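Local structure of arylamine n-acetyltransferase (Mycobacterium smegmatis, 1W5R) at residues N43-P51 with L263-V272; R69-N77 with L192-S200. The protein catalyses the transfer of an acetyl group, as a rule from acetyl-CoA, to the amino group of arylamines. The protein carries 1 engineered substitution. One frame throughout, in Å; residues are numbered along the deposited sequence.

Overall arrangement
Interaction 2 lies in the buried interior, its centre about 9 Å from the centre of the chain. Interaction 1 lies further out, about 19 Å from that centre, and is only partly buried. Interaction 2 joins helix 73-87, which starts at the engineered position, to helix 189-201. Its main features are two tyrosines and a hydrogen bond between hydroxyls, Y72 OH to S196 OG. Interaction 1 joins the short helix 44-47 to the C-terminal helix 268-274. It has a leucine core on which R271 packs; R266 and a bridging water lie toward its exposed side. The two contacts meet: D45 OD1 of interaction 1 forms a salt bridge with R69 NH1 of interaction 2, and P51 packs on W197.

Interaction 1: residues N43-P51 with L263-V272; sequences NLDPLLGIP and LAGRDVQARV
R271 lies across L47 and L48, where helix 44-47 ends in a Schellman motif. G49, at positive phi, is the C-prime residue of that motif; I50 N bonds to D45 O and G49 N to P46 O. The partner segment enters helix 268-274 behind D267, an N-cap whose OD1 accepts from A270 N. The contact thus joins the end of one helix to the start of another.

The R271 side chain can be followed outward. CB rests on L48 CD2 at 3.8 Å, and CG meets L47 CG. A bend at chi2 (55°) turns the rest of the chain toward the L47 carbonyl. NE then donates to L47 O at 2.9 Å, and the bond is nearly straight (170°). The oxygen lies close to the guanidinium plane, at its edge. L47 CD1 also sits near NE. NH2 donates to water 1, which in turn lies within hydrogen-bonding distance of L47 O. NH1 forms a salt bridge with E274. The guanidinium is therefore held at several points, which should limit its rotation.

The apolar middle is formed by L263, L44, L48, V268 and I50. L263 CD1 meets L48 CD1 at 3.7 Å and also touches L44 CB. L263 CD2 touches both D45 OD1 and I50 CD1. The D45 carboxylate itself is paired with K63 and R69. L48 CD1 also reaches V268 CG2 at 4.0 Å.

At the exposed end, I50 and R266 cross at about a right angle. I50 CD1 sits over one face of the R266 guanidinium, 3.4 Å above its plane and offset toward the rim. At the edge of the same group, R266 NH1 donates to water 2 at 2.8 Å, and water 2 donates to L48 O.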
ATOM      1  N   ASN A  43      -1.764  18.506 -11.641  1.00  8.21           N
ATOM      2  CA  ASN A  43      -2.450  19.162 -12.756  1.00  8.01           C
ATOM      3  C   ASN A  43      -3.844  19.643 -12.352  1.00  8.07           C
ATOM      4  O   ASN A  43      -4.763  19.573 -13.149  1.00  7.86           O
ATOM      5  CB  ASN A  43      -2.578  18.206 -13.948  1.00  8.81           C
ATOM      6  CG  ASN A  43      -3.571  17.098 -13.670  1.00  7.87           C
ATOM      7  OD1 ASN A  43      -3.633  16.600 -12.545  1.00  9.80           O
ATOM      8  ND2 ASN A  43      -4.364  16.720 -14.678  1.00  7.65           N
ATOM      9  N   LEU A  44      -4.006  20.109 -11.121  1.00  8.11           N
ATOM     10  CA  LEU A  44      -5.338  20.557 -10.697  1.00  8.64           C
ATOM     11  C   LEU A  44      -5.866  21.714 -11.557  1.00  8.47           C
ATOM     12  O   LEU A  44      -7.070  21.780 -11.816  1.00  9.15           O
ATOM     13  CB  LEU A  44      -5.350  20.948  -9.229  1.00  8.57           C
ATOM     14  CG  LEU A  44      -5.273  19.740  -8.291  1.00 10.68           C
ATOM     15  CD1 LEU A  44      -4.665  20.167  -6.959  1.00 11.71           C
ATOM     16  CD2 LEU A  44      -6.638  19.066  -8.106  1.00 11.67           C
ATOM     17  N   ASP A  45      -4.982  22.603 -12.019  1.00  9.22           N
ATOM     18  CA  ASP A  45      -5.456  23.718 -12.851  1.00  8.63           C
ATOM     19  C   ASP A  45      -6.103  23.202 -14.152  1.00  9.15           C
ATOM     20  O   ASP A  45      -7.283  23.450 -14.372  1.00  9.56           O
ATOM     21  CB  ASP A  45      -4.352  24.749 -13.128  1.00  9.89           C
ATOM     22  CG  ASP A  45      -4.153  25.726 -11.972  1.00 10.33           C
ATOM     23  OD1 ASP A  45      -4.820  25.595 -10.912  1.00 10.24           O
ATOM     24  OD2 ASP A  45      -3.308  26.644 -12.127  1.00 11.12           O
ATOM     25  N   PRO A  46      -5.357  22.471 -15.012  1.00  9.06           N
ATOM     26  CA  PRO A  46      -6.013  21.982 -16.248  1.00  9.14           C
ATOM     27  C   PRO A  46      -7.215  21.087 -15.979  1.00  9.22           C
ATOM     28  O   PRO A  46      -8.178  21.118 -16.748  1.00  9.47           O
ATOM     29  CB  PRO A  46      -4.926  21.181 -16.969  1.00 10.34           C
ATOM     30  CG  PRO A  46      -3.664  21.449 -16.279  1.00 11.20           C
ATOM     31  CD  PRO A  46      -3.911  22.170 -14.992  1.00  9.12           C
ATOM     32  N   LEU A  47      -7.156  20.295 -14.908  1.00  9.37           N
ATOM     33  CA  LEU A  47      -8.312  19.462 -14.531  1.00  9.41           C
ATOM     34  C   LEU A  47      -9.576  20.313 -14.340  1.00 10.57           C
ATOM     35  O   LEU A  47     -10.684  19.913 -14.757  1.00 11.64           O
ATOM     36  CB  LEU A  47      -8.011  18.649 -13.259  1.00  9.58           C
ATOM     37  CG  LEU A  47      -9.161  17.757 -12.744  1.00  9.49           C
ATOM     38  CD1 LEU A  47      -9.483  16.642 -13.723  1.00 11.39           C
ATOM     39  CD2 LEU A  47      -8.832  17.205 -11.367  1.00 10.96           C
ATOM     40  N   LEU A  48      -9.382  21.495 -13.757  1.00 10.48           N
ATOM     41  CA  LEU A  48     -10.482  22.393 -13.411  1.00 10.97           C
ATOM     42  C   LEU A  48     -10.753  23.421 -14.510  1.00 11.39           C
ATOM     43  O   LEU A  48     -11.502  24.386 -14.299  1.00 12.43           O
ATOM     44  CB  LEU A  48     -10.187  23.089 -12.080  1.00 11.27           C
ATOM     45  CG  LEU A  48     -10.213  22.114 -10.892  1.00 13.44           C
ATOM     46  CD1 LEU A  48      -9.497  22.703  -9.694  1.00 15.14           C
ATOM     47  CD2 LEU A  48     -11.654  21.723 -10.538  1.00 14.60           C
ATOM     48  N   GLY A  49     -10.139  23.226 -15.675  1.00 10.84           N
ATOM     49  CA  GLY A  49     -10.371  24.129 -16.816  1.00 11.14           C
ATOM     50  C   GLY A  49      -9.580  25.428 -16.757  1.00 11.16           C
ATOM     51  O   GLY A  49      -9.896  26.395 -17.464  1.00 12.15           O
ATOM     52  N   ILE A  50      -8.542  25.461 -15.925  1.00 10.62           N
ATOM     53  CA  ILE A  50      -7.652  26.618 -15.834  1.00 11.06           C
ATOM     54  C   ILE A  50      -6.393  26.301 -16.656  1.00 10.54           C
ATOM     55  O   ILE A  50      -5.605  25.428 -16.277  1.00 10.50           O
ATOM     56  CB  ILE A  50      -7.258  26.916 -14.366  1.00 10.93           C
ATOM     57  CG1 ILE A  50      -8.505  27.136 -13.493  1.00 11.58           C
ATOM     58  CG2 ILE A  50      -6.333  28.115 -14.295  1.00 12.66           C
ATOM     59  CD1 ILE A  50      -8.257  26.999 -11.997  1.00 13.39           C
ATOM     60  N   PRO A  51      -6.204  26.982 -17.800  1.00 10.31           N
ATOM     61  CA  PRO A  51      -5.010  26.746 -18.602  1.00 10.12           C
ATOM     62  C   PRO A  51      -3.714  27.073 -17.867  1.00 10.32           C
ATOM     63  O   PRO A  51      -3.707  27.890 -16.939  1.00 10.93           O
ATOM     64  CB  PRO A  51      -5.194  27.711 -19.787  1.00 11.03           C
ATOM     65  CG  PRO A  51      -6.673  27.902 -19.877  1.00 11.83           C
ATOM     66  CD  PRO A  51      -7.085  27.981 -18.443  1.00 10.46           C
ATOM     67  N   LEU A 263      -7.970  27.090  -4.537  1.00 31.98           N
ATOM     68  CA  LEU A 263      -8.991  26.794  -5.549  1.00 31.25           C
ATOM     69  C   LEU A 263     -10.433  26.922  -5.038  1.00 31.60           C
ATOM     70  O   LEU A 263     -11.330  26.206  -5.491  1.00 31.30           O
ATOM     71  CB  LEU A 263      -8.749  25.398  -6.142  1.00 30.64           C
ATOM     72  CG  LEU A 263      -7.468  25.219  -6.966  1.00 29.06           C
ATOM     73  CD1 LEU A 263      -7.082  23.747  -7.036  1.00 28.10           C
ATOM     74  CD2 LEU A 263      -7.599  25.827  -8.367  1.00 27.61           C
ATOM     75  N   ALA A 264     -10.644  27.857  -4.114  1.00 32.15           N
ATOM     76  CA  ALA A 264     -11.962  28.108  -3.518  1.00 32.49           C
ATOM     77  C   ALA A 264     -13.046  28.378  -4.564  1.00 32.54           C
ATOM     78  O   ALA A 264     -12.841  29.159  -5.500  1.00 32.89           O
ATOM     79  CB  ALA A 264     -11.881  29.263  -2.537  1.00 32.59           C
ATOM     80  N   GLY A 265     -14.202  27.744  -4.383  1.00 32.42           N
ATOM     81  CA  GLY A 265     -15.393  27.993  -5.243  1.00 31.92           C
ATOM     82  C   GLY A 265     -15.360  27.333  -6.627  1.00 31.59           C
ATOM     83  O   GLY A 265     -16.122  27.722  -7.532  1.00 31.94           O
ATOM     84  N   ARG A 266     -14.504  26.336  -6.789  1.00 30.66           N
ATOM     85  CA  ARG A 266     -14.390  25.658  -8.076  1.00 29.76           C
ATOM     86  C   ARG A 266     -14.976  24.237  -8.039  1.00 28.89           C
ATOM     87  O   ARG A 266     -14.980  23.532  -9.050  1.00 29.18           O
ATOM     88  CB  ARG A 266     -12.948  25.683  -8.557  1.00 29.84           C
ATOM     89  CG  ARG A 266     -12.447  27.102  -8.765  1.00 30.04           C
ATOM     90  CD  ARG A 266     -11.188  27.174  -9.653  1.00 30.58           C
ATOM     91  NE  ARG A 266     -10.774  28.547  -9.937  1.00 30.58           N
ATOM     92  CZ  ARG A 266     -10.989  29.180 -11.088  1.00 30.70           C
ATOM     93  NH1 ARG A 266     -11.623  28.574 -12.085  1.00 30.39           N
ATOM     94  NH2 ARG A 266     -10.566  30.427 -11.241  1.00 31.33           N
ATOM     95  N   ASP A 267     -15.457  23.834  -6.871  1.00 27.45           N
ATOM     96  CA  ASP A 267     -15.982  22.465  -6.589  1.00 26.13           C
ATOM     97  C   ASP A 267     -15.018  21.378  -7.023  1.00 23.94           C
ATOM     98  O   ASP A 267     -15.323  20.497  -7.832  1.00 23.59           O
ATOM     99  CB  ASP A 267     -17.387  22.257  -7.124  1.00 26.72           C
ATOM    100  CG  ASP A 267     -18.107  21.183  -6.316  1.00 28.92           C
ATOM    101  OD1 ASP A 267     -17.426  20.498  -5.530  1.00 30.08           O
ATOM    102  OD2 ASP A 267     -19.335  21.047  -6.485  1.00 31.50           O
ATOM    103  N   VAL A 268     -13.830  21.484  -6.441  1.00 22.29           N
ATOM    104  CA  VAL A 268     -12.762  20.559  -6.673  1.00 20.49           C
ATOM    105  C   VAL A 268     -13.239  19.128  -6.424  1.00 20.15           C
ATOM    106  O   VAL A 268     -12.972  18.233  -7.226  1.00 18.74           O
ATOM    107  CB  VAL A 268     -11.564  20.865  -5.748  1.00 20.44           C
ATOM    108  CG1 VAL A 268     -10.452  19.858  -5.970  1.00 20.12           C
ATOM    109  CG2 VAL A 268     -11.051  22.282  -5.979  1.00 20.56           C
ATOM    110  N   GLN A 269     -13.953  18.920  -5.317  1.00 19.94           N
ATOM    111  CA  GLN A 269     -14.337  17.581  -4.910  1.00 20.06           C
ATOM    112  C   GLN A 269     -15.210  16.916  -5.973  1.00 18.62           C
ATOM    113  O   GLN A 269     -14.994  15.754  -6.308  1.00 19.36           O
ATOM    114  CB  GLN A 269     -15.030  17.590  -3.535  1.00 20.10           C
ATOM    115  CG  GLN A 269     -14.981  16.236  -2.825  1.00 21.30           C
ATOM    116  CD  GLN A 269     -15.804  16.193  -1.558  1.00 21.80           C
ATOM    117  OE1 GLN A 269     -15.264  16.244  -0.457  1.00 24.32           O
ATOM    118  NE2 GLN A 269     -17.124  16.104  -1.708  1.00 22.18           N
ATOM    119  N   ALA A 270     -16.173  17.662  -6.527  1.00 18.12           N
ATOM    120  CA  ALA A 270     -17.053  17.142  -7.573  1.00 17.12           C
ATOM    121  C   ALA A 270     -16.315  16.816  -8.872  1.00 16.54           C
ATOM    122  O   ALA A 270     -16.631  15.841  -9.536  1.00 16.52           O
ATOM    123  CB  ALA A 270     -18.216  18.103  -7.849  1.00 17.88           C
ATOM    124  N   ARG A 271     -15.316  17.622  -9.226  1.00 15.67           N
ATOM    125  CA  ARG A 271     -14.582  17.350 -10.449  1.00 14.53           C
ATOM    126  C   ARG A 271     -13.655  16.144 -10.275  1.00 13.70           C
ATOM    127  O   ARG A 271     -13.509  15.326 -11.178  1.00 14.27           O
ATOM    128  CB  ARG A 271     -13.783  18.586 -10.867  1.00 14.39           C
ATOM    129  CG  ARG A 271     -12.901  18.398 -12.101  1.00 14.64           C
ATOM    130  CD  ARG A 271     -13.661  17.901 -13.343  1.00 15.13           C
ATOM    131  NE  ARG A 271     -12.759  17.860 -14.495  1.00 15.21           N
ATOM    132  CZ  ARG A 271     -12.867  17.042 -15.535  1.00 15.47           C
ATOM    133  NH1 ARG A 271     -13.856  16.148 -15.612  1.00 16.34           N
ATOM    134  NH2 ARG A 271     -11.953  17.108 -16.503  1.00 16.78           N
ATOM    135  N   VAL A 272     -13.027  16.058  -9.113  1.00 13.36           N
ATOM    136  CA  VAL A 272     -12.216  14.885  -8.785  1.00 13.17           C
ATOM    137  C   VAL A 272     -13.069  13.607  -8.834  1.00 13.97           C
ATOM    138  O   VAL A 272     -12.620  12.572  -9.323  1.00 14.05           O
ATOM    139  CB  VAL A 272     -11.503  15.081  -7.441  1.00 13.34           C
ATOM    140  CG1 VAL A 272     -10.857  13.787  -6.963  1.00 13.57           C
ATOM    141  CG2 VAL A 272     -10.444  16.153  -7.587  1.00 12.99           C
TER
HETATM  142  O   HOH W   1     -10.306  19.251 -17.531  1.00 24.00           O
HETATM  143  O   HOH W   2     -12.802  26.018 -12.445  1.00 36.70           O

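Interaction 2: residues R69-N77 with L192-S200; sequences RGGYQYEHN and LEVGSWYVS. Engineered in segment 69-77: Q73 (natural residue Cys).
Y74 packs as a knob into a hole formed by L192, G195, S196 and V199. Their helices, 73-77 and 192-200, have N-to-C directions 139° apart, nearer antiparallel than parallel. S196 CB lies over a face of the Y74 ring, 3.9 Å from its centroid, in a CH-pi contact. V199 CG2 meets the edge of that ring. G195 has no side chain, and Y74 OH comes within 3.6 Å of its CA.

Y72, the N-cap residue of helix 73-87, reaches the same serine. With chi1 at 74° its ring turns to meet helix 189-201. Its OH donates to S196 OG at 2.7 Å, with that oxygen near the ring plane. Y72 OH also lies 3.3 Å from S200 CB, and Y72 CE1 touches V199 CG1 at 3.6 Å. The two tyrosines make up the tight part of the contact.

The looser part is at Q73, engineered at the position of the catalytic cysteine. Its NE2 only grazes V199 CG1, at 3.9 Å. Its main polar partner is T112, and it also touches H113, probably the triad histidine. On the far side of helix 189-201, V194 and W197 point away and are exposed.

S196 OG also donates to V52 O, so a short chain of hydrogen bonds runs from Y72 to V52. Each buried hydroxyl on this path has a partner, which probably helps fix the helix start that carries position 73.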
ATOM      1  N   ARG A  69       1.348  25.594  -4.263  1.00 16.66           N
ATOM      2  CA  ARG A  69       0.773  24.660  -5.212  1.00 14.34           C
ATOM      3  C   ARG A  69       1.926  23.897  -5.834  1.00 13.16           C
ATOM      4  O   ARG A  69       3.079  24.312  -5.722  1.00 12.54           O
ATOM      5  CB  ARG A  69       0.050  25.446  -6.306  1.00 13.88           C
ATOM      6  CG  ARG A  69      -1.257  26.130  -5.831  1.00 13.99           C
ATOM      7  CD  ARG A  69      -2.408  25.154  -5.672  1.00 14.05           C
ATOM      8  NE  ARG A  69      -2.598  24.361  -6.880  1.00 12.62           N
ATOM      9  CZ  ARG A  69      -3.291  24.751  -7.952  1.00 12.62           C
ATOM     10  NH1 ARG A  69      -3.368  23.943  -9.005  1.00 11.57           N
ATOM     11  NH2 ARG A  69      -3.913  25.942  -7.986  1.00 12.55           N
ATOM     12  N   GLY A  70       1.621  22.779  -6.489  1.00 11.45           N
ATOM     13  CA  GLY A  70       2.597  22.166  -7.377  1.00 11.14           C
ATOM     14  C   GLY A  70       2.323  22.613  -8.800  1.00 10.20           C
ATOM     15  O   GLY A  70       1.643  23.612  -9.053  1.00  9.97           O
ATOM     16  N   GLY A  71       2.841  21.861  -9.749  1.00  9.10           N
ATOM     17  CA  GLY A  71       2.559  22.130 -11.152  1.00  8.80           C
ATOM     18  C   GLY A  71       2.949  20.939 -11.980  1.00  8.38           C
ATOM     19  O   GLY A  71       3.314  19.884 -11.429  1.00  8.05           O
ATOM     20  N   TYR A  72       2.807  21.072 -13.294  1.00  8.89           N
ATOM     21  CA  TYR A  72       3.195  19.993 -14.190  1.00  7.59           C
ATOM     22  C   TYR A  72       4.519  20.304 -14.908  1.00  7.52           C
ATOM     23  O   TYR A  72       5.243  21.205 -14.462  1.00  7.61           O
ATOM     24  CB  TYR A  72       2.017  19.521 -15.074  1.00  7.78           C
ATOM     25  CG  TYR A  72       1.564  20.410 -16.225  1.00  7.37           C
ATOM     26  CD1 TYR A  72       0.531  19.974 -17.049  1.00  7.50           C
ATOM     27  CD2 TYR A  72       2.190  21.623 -16.530  1.00  8.17           C
ATOM     28  CE1 TYR A  72       0.088  20.723 -18.133  1.00  7.47           C
ATOM     29  CE2 TYR A  72       1.767  22.380 -17.641  1.00  6.76           C
ATOM     30  CZ  TYR A  72       0.711  21.906 -18.438  1.00  7.76           C
ATOM     31  OH  TYR A  72       0.270  22.589 -19.550  1.00  8.49           O
ATOM     32  N   GLN A  73       4.861  19.567 -15.956  1.00  7.31           N
ATOM     33  CA  GLN A  73       6.223  19.587 -16.488  1.00  7.42           C
ATOM     34  C   GLN A  73       6.750  20.988 -16.815  1.00  7.69           C
ATOM     35  O   GLN A  73       7.895  21.334 -16.474  1.00  8.23           O
ATOM     36  CB  GLN A  73       6.346  18.664 -17.715  1.00  7.58           C
ATOM     37  CG  GLN A  73       5.331  18.837 -18.825  1.00  7.69           C
ATOM     38  CD  GLN A  73       4.050  18.012 -18.632  1.00  9.28           C
ATOM     39  OE1 GLN A  73       3.688  17.657 -17.513  1.00  9.48           O
ATOM     40  NE2 GLN A  73       3.372  17.706 -19.735  1.00 10.26           N
ATOM     41  N   TYR A  74       5.929  21.793 -17.485  1.00  7.98           N
ATOM     42  CA  TYR A  74       6.376  23.140 -17.886  1.00  7.64           C
ATOM     43  C   TYR A  74       6.586  24.083 -16.708  1.00  9.02           C
ATOM     44  O   TYR A  74       7.436  25.002 -16.741  1.00  9.59           O
ATOM     45  CB  TYR A  74       5.383  23.767 -18.841  1.00  8.26           C
ATOM     46  CG  TYR A  74       5.227  23.060 -20.156  1.00  7.55           C
ATOM     47  CD1 TYR A  74       4.158  22.190 -20.383  1.00  8.08           C
ATOM     48  CD2 TYR A  74       6.155  23.249 -21.186  1.00  7.61           C
ATOM     49  CE1 TYR A  74       4.008  21.530 -21.610  1.00  7.84           C
ATOM     50  CE2 TYR A  74       6.015  22.602 -22.418  1.00  7.99           C
ATOM     51  CZ  TYR A  74       4.945  21.738 -22.622  1.00  7.52           C
ATOM     52  OH  TYR A  74       4.761  21.107 -23.830  1.00  9.30           O
ATOM     53  N   GLU A  75       5.795  23.862 -15.668  1.00  7.83           N
ATOM     54  CA  GLU A  75       5.870  24.699 -14.478  1.00  8.61           C
ATOM     55  C   GLU A  75       7.093  24.334 -13.655  1.00  9.04           C
ATOM     56  O   GLU A  75       7.839  25.207 -13.199  1.00  9.86           O
ATOM     57  CB  GLU A  75       4.578  24.579 -13.661  1.00  8.30           C
ATOM     58  CG  GLU A  75       3.383  25.157 -14.398  1.00  8.95           C
ATOM     59  CD  GLU A  75       2.062  24.768 -13.783  1.00  7.49           C
ATOM     60  OE1 GLU A  75       1.332  25.684 -13.331  1.00  9.95           O
ATOM     61  OE2 GLU A  75       1.737  23.554 -13.780  1.00  8.83           O
ATOM     62  N   HIS A  76       7.309  23.032 -13.468  1.00  9.01           N
ATOM     63  CA  HIS A  76       8.464  22.548 -12.708  1.00  9.13           C
ATOM     64  C   HIS A  76       9.788  22.928 -13.311  1.00  9.32           C
ATOM     65  O   HIS A  76      10.625  23.559 -12.660  1.00  9.88           O
ATOM     66  CB  HIS A  76       8.398  21.034 -12.585  1.00  9.00           C
ATOM     67  CG  HIS A  76       7.592  20.581 -11.415  1.00  9.06           C
ATOM     68  ND1 HIS A  76       8.075  20.626 -10.123  1.00  9.06           N
ATOM     69  CD2 HIS A  76       6.319  20.122 -11.330  1.00  9.50           C
ATOM     70  CE1 HIS A  76       7.143  20.190  -9.295  1.00  9.81           C
ATOM     71  NE2 HIS A  76       6.064  19.886 -10.001  1.00  9.19           N
ATOM     72  N   ASN A  77       9.986  22.535 -14.552  1.00  9.23           N
ATOM     73  CA  ASN A  77      11.265  22.795 -15.198  1.00  9.69           C
ATOM     74  C   ASN A  77      11.419  24.246 -15.579  1.00  9.80           C
ATOM     75  O   ASN A  77      12.543  24.755 -15.620  1.00 10.35           O
ATOM     76  CB  ASN A  77      11.485  21.829 -16.356  1.00  9.11           C
ATOM     77  CG  ASN A  77      11.792  20.420 -15.851  1.00  8.05           C
ATOM     78  OD1 ASN A  77      12.460  20.266 -14.829  1.00 10.43           O
ATOM     79  ND2 ASN A  77      11.280  19.407 -16.539  1.00  8.59           N
ATOM     80  N   LEU A 192       7.461  26.905 -25.749  1.00  9.14           N
ATOM     81  CA  LEU A 192       7.047  26.138 -24.566  1.00  9.26           C
ATOM     82  C   LEU A 192       5.619  26.500 -24.155  1.00  9.06           C
ATOM     83  O   LEU A 192       4.841  25.627 -23.775  1.00  9.75           O
ATOM     84  CB  LEU A 192       8.022  26.392 -23.408  1.00  9.19           C
ATOM     85  CG  LEU A 192       9.481  25.999 -23.698  1.00  9.89           C
ATOM     86  CD1 LEU A 192      10.342  26.318 -22.485  1.00 11.14           C
ATOM     87  CD2 LEU A 192       9.580  24.510 -24.060  1.00 11.31           C
ATOM     88  N   GLU A 193       5.282  27.785 -24.226  1.00  9.37           N
ATOM     89  CA  GLU A 193       3.935  28.234 -23.889  1.00  8.97           C
ATOM     90  C   GLU A 193       2.869  27.684 -24.847  1.00  8.84           C
ATOM     91  O   GLU A 193       1.760  27.383 -24.413  1.00 10.02           O
ATOM     92  CB  GLU A 193       3.895  29.767 -23.803  1.00  8.97           C
ATOM     93  CG  GLU A 193       4.556  30.257 -22.511  1.00 10.06           C
ATOM     94  CD  GLU A 193       4.727  31.766 -22.385  1.00 10.66           C
ATOM     95  OE1 GLU A 193       4.732  32.491 -23.407  1.00 15.01           O
ATOM     96  OE2 GLU A 193       4.891  32.219 -21.240  1.00 11.29           O
ATOM     97  N   VAL A 194       3.194  27.539 -26.137  1.00  9.06           N
ATOM     98  CA  VAL A 194       2.252  26.948 -27.106  1.00  9.17           C
ATOM     99  C   VAL A 194       2.025  25.456 -26.751  1.00  9.19           C
ATOM    100  O   VAL A 194       0.902  24.958 -26.760  1.00  9.35           O
ATOM    101  CB  VAL A 194       2.773  27.120 -28.554  1.00  9.01           C
ATOM    102  CG1 VAL A 194       1.987  26.297 -29.555  1.00 10.01           C
ATOM    103  CG2 VAL A 194       2.758  28.614 -28.945  1.00 11.01           C
ATOM    104  N   GLY A 195       3.101  24.755 -26.420  1.00  9.29           N
ATOM    105  CA  GLY A 195       2.987  23.370 -25.964  1.00  9.27           C
ATOM    106  C   GLY A 195       2.146  23.279 -24.703  1.00  9.18           C
ATOM    107  O   GLY A 195       1.248  22.433 -24.599  1.00  9.45           O
ATOM    108  N   SER A 196       2.423  24.163 -23.747  1.00  8.78           N
ATOM    109  CA  SER A 196       1.685  24.122 -22.490  1.00  8.47           C
ATOM    110  C   SER A 196       0.201  24.446 -22.691  1.00  8.89           C
ATOM    111  O   SER A 196      -0.670  23.884 -22.014  1.00  9.09           O
ATOM    112  CB  SER A 196       2.292  25.071 -21.458  1.00  8.67           C
ATOM    113  OG  SER A 196       1.674  24.865 -20.189  1.00  9.00           O
ATOM    114  N   TRP A 197      -0.091  25.376 -23.598  1.00  8.52           N
ATOM    115  CA  TRP A 197      -1.483  25.627 -23.946  1.00  9.18           C
ATOM    116  C   TRP A 197      -2.176  24.336 -24.411  1.00  9.10           C
ATOM    117  O   TRP A 197      -3.285  24.017 -23.948  1.00  9.94           O
ATOM    118  CB  TRP A 197      -1.578  26.717 -25.031  1.00  8.97           C
ATOM    119  CG  TRP A 197      -3.003  27.030 -25.390  1.00  8.56           C
ATOM    120  CD1 TRP A 197      -3.700  26.593 -26.488  1.00  8.70           C
ATOM    121  CD2 TRP A 197      -3.921  27.794 -24.608  1.00  9.54           C
ATOM    122  NE1 TRP A 197      -5.001  27.066 -26.442  1.00  9.79           N
ATOM    123  CE2 TRP A 197      -5.155  27.803 -25.295  1.00  9.89           C
ATOM    124  CE3 TRP A 197      -3.812  28.492 -23.401  1.00 10.18           C
ATOM    125  CZ2 TRP A 197      -6.285  28.468 -24.793  1.00 10.40           C
ATOM    126  CZ3 TRP A 197      -4.936  29.158 -22.909  1.00  9.99           C
ATOM    127  CH2 TRP A 197      -6.153  29.130 -23.604  1.00  9.99           C
ATOM    128  N   TYR A 198      -1.536  23.607 -25.321  1.00  9.34           N
ATOM    129  CA  TYR A 198      -2.068  22.339 -25.826  1.00  9.11           C
ATOM    130  C   TYR A 198      -2.312  21.328 -24.702  1.00  8.76           C
ATOM    131  O   TYR A 198      -3.405  20.763 -24.564  1.00  9.59           O
ATOM    132  CB  TYR A 198      -1.094  21.757 -26.855  1.00  9.94           C
ATOM    133  CG  TYR A 198      -1.578  20.518 -27.580  1.00 10.80           C
ATOM    134  CD1 TYR A 198      -2.513  20.613 -28.621  1.00 10.94           C
ATOM    135  CD2 TYR A 198      -1.079  19.250 -27.255  1.00 10.78           C
ATOM    136  CE1 TYR A 198      -2.952  19.490 -29.307  1.00 12.67           C
ATOM    137  CE2 TYR A 198      -1.510  18.117 -27.945  1.00 12.11           C
ATOM    138  CZ  TYR A 198      -2.450  18.246 -28.963  1.00 12.77           C
ATOM    139  OH  TYR A 198      -2.876  17.121 -29.641  1.00 15.48           O
ATOM    140  N   VAL A 199      -1.282  21.120 -23.884  1.00  8.55           N
ATOM    141  CA  VAL A 199      -1.350  20.069 -22.858  1.00  8.09           C
ATOM    142  C   VAL A 199      -2.416  20.411 -21.804  1.00  8.50           C
ATOM    143  O   VAL A 199      -3.058  19.508 -21.234  1.00  8.73           O
ATOM    144  CB  VAL A 199       0.026  19.869 -22.181  1.00  7.89           C
ATOM    145  CG1 VAL A 199      -0.054  18.752 -21.148  1.00  8.96           C
ATOM    146  CG2 VAL A 199       1.072  19.477 -23.212  1.00  9.99           C
ATOM    147  N   SER A 200      -2.594  21.707 -21.542  1.00  8.03           N
ATOM    148  CA  SER A 200      -3.506  22.139 -20.479  1.00  7.98           C
ATOM    149  C   SER A 200      -4.931  22.419 -20.963  1.00  8.61           C
ATOM    150  O   SER A 200      -5.809  22.648 -20.120  1.00  8.98           O
ATOM    151  CB  SER A 200      -2.940  23.337 -19.693  1.00  7.92           C
ATOM    152  OG  SER A 200      -2.916  24.510 -20.502  1.00  8.41           O
TER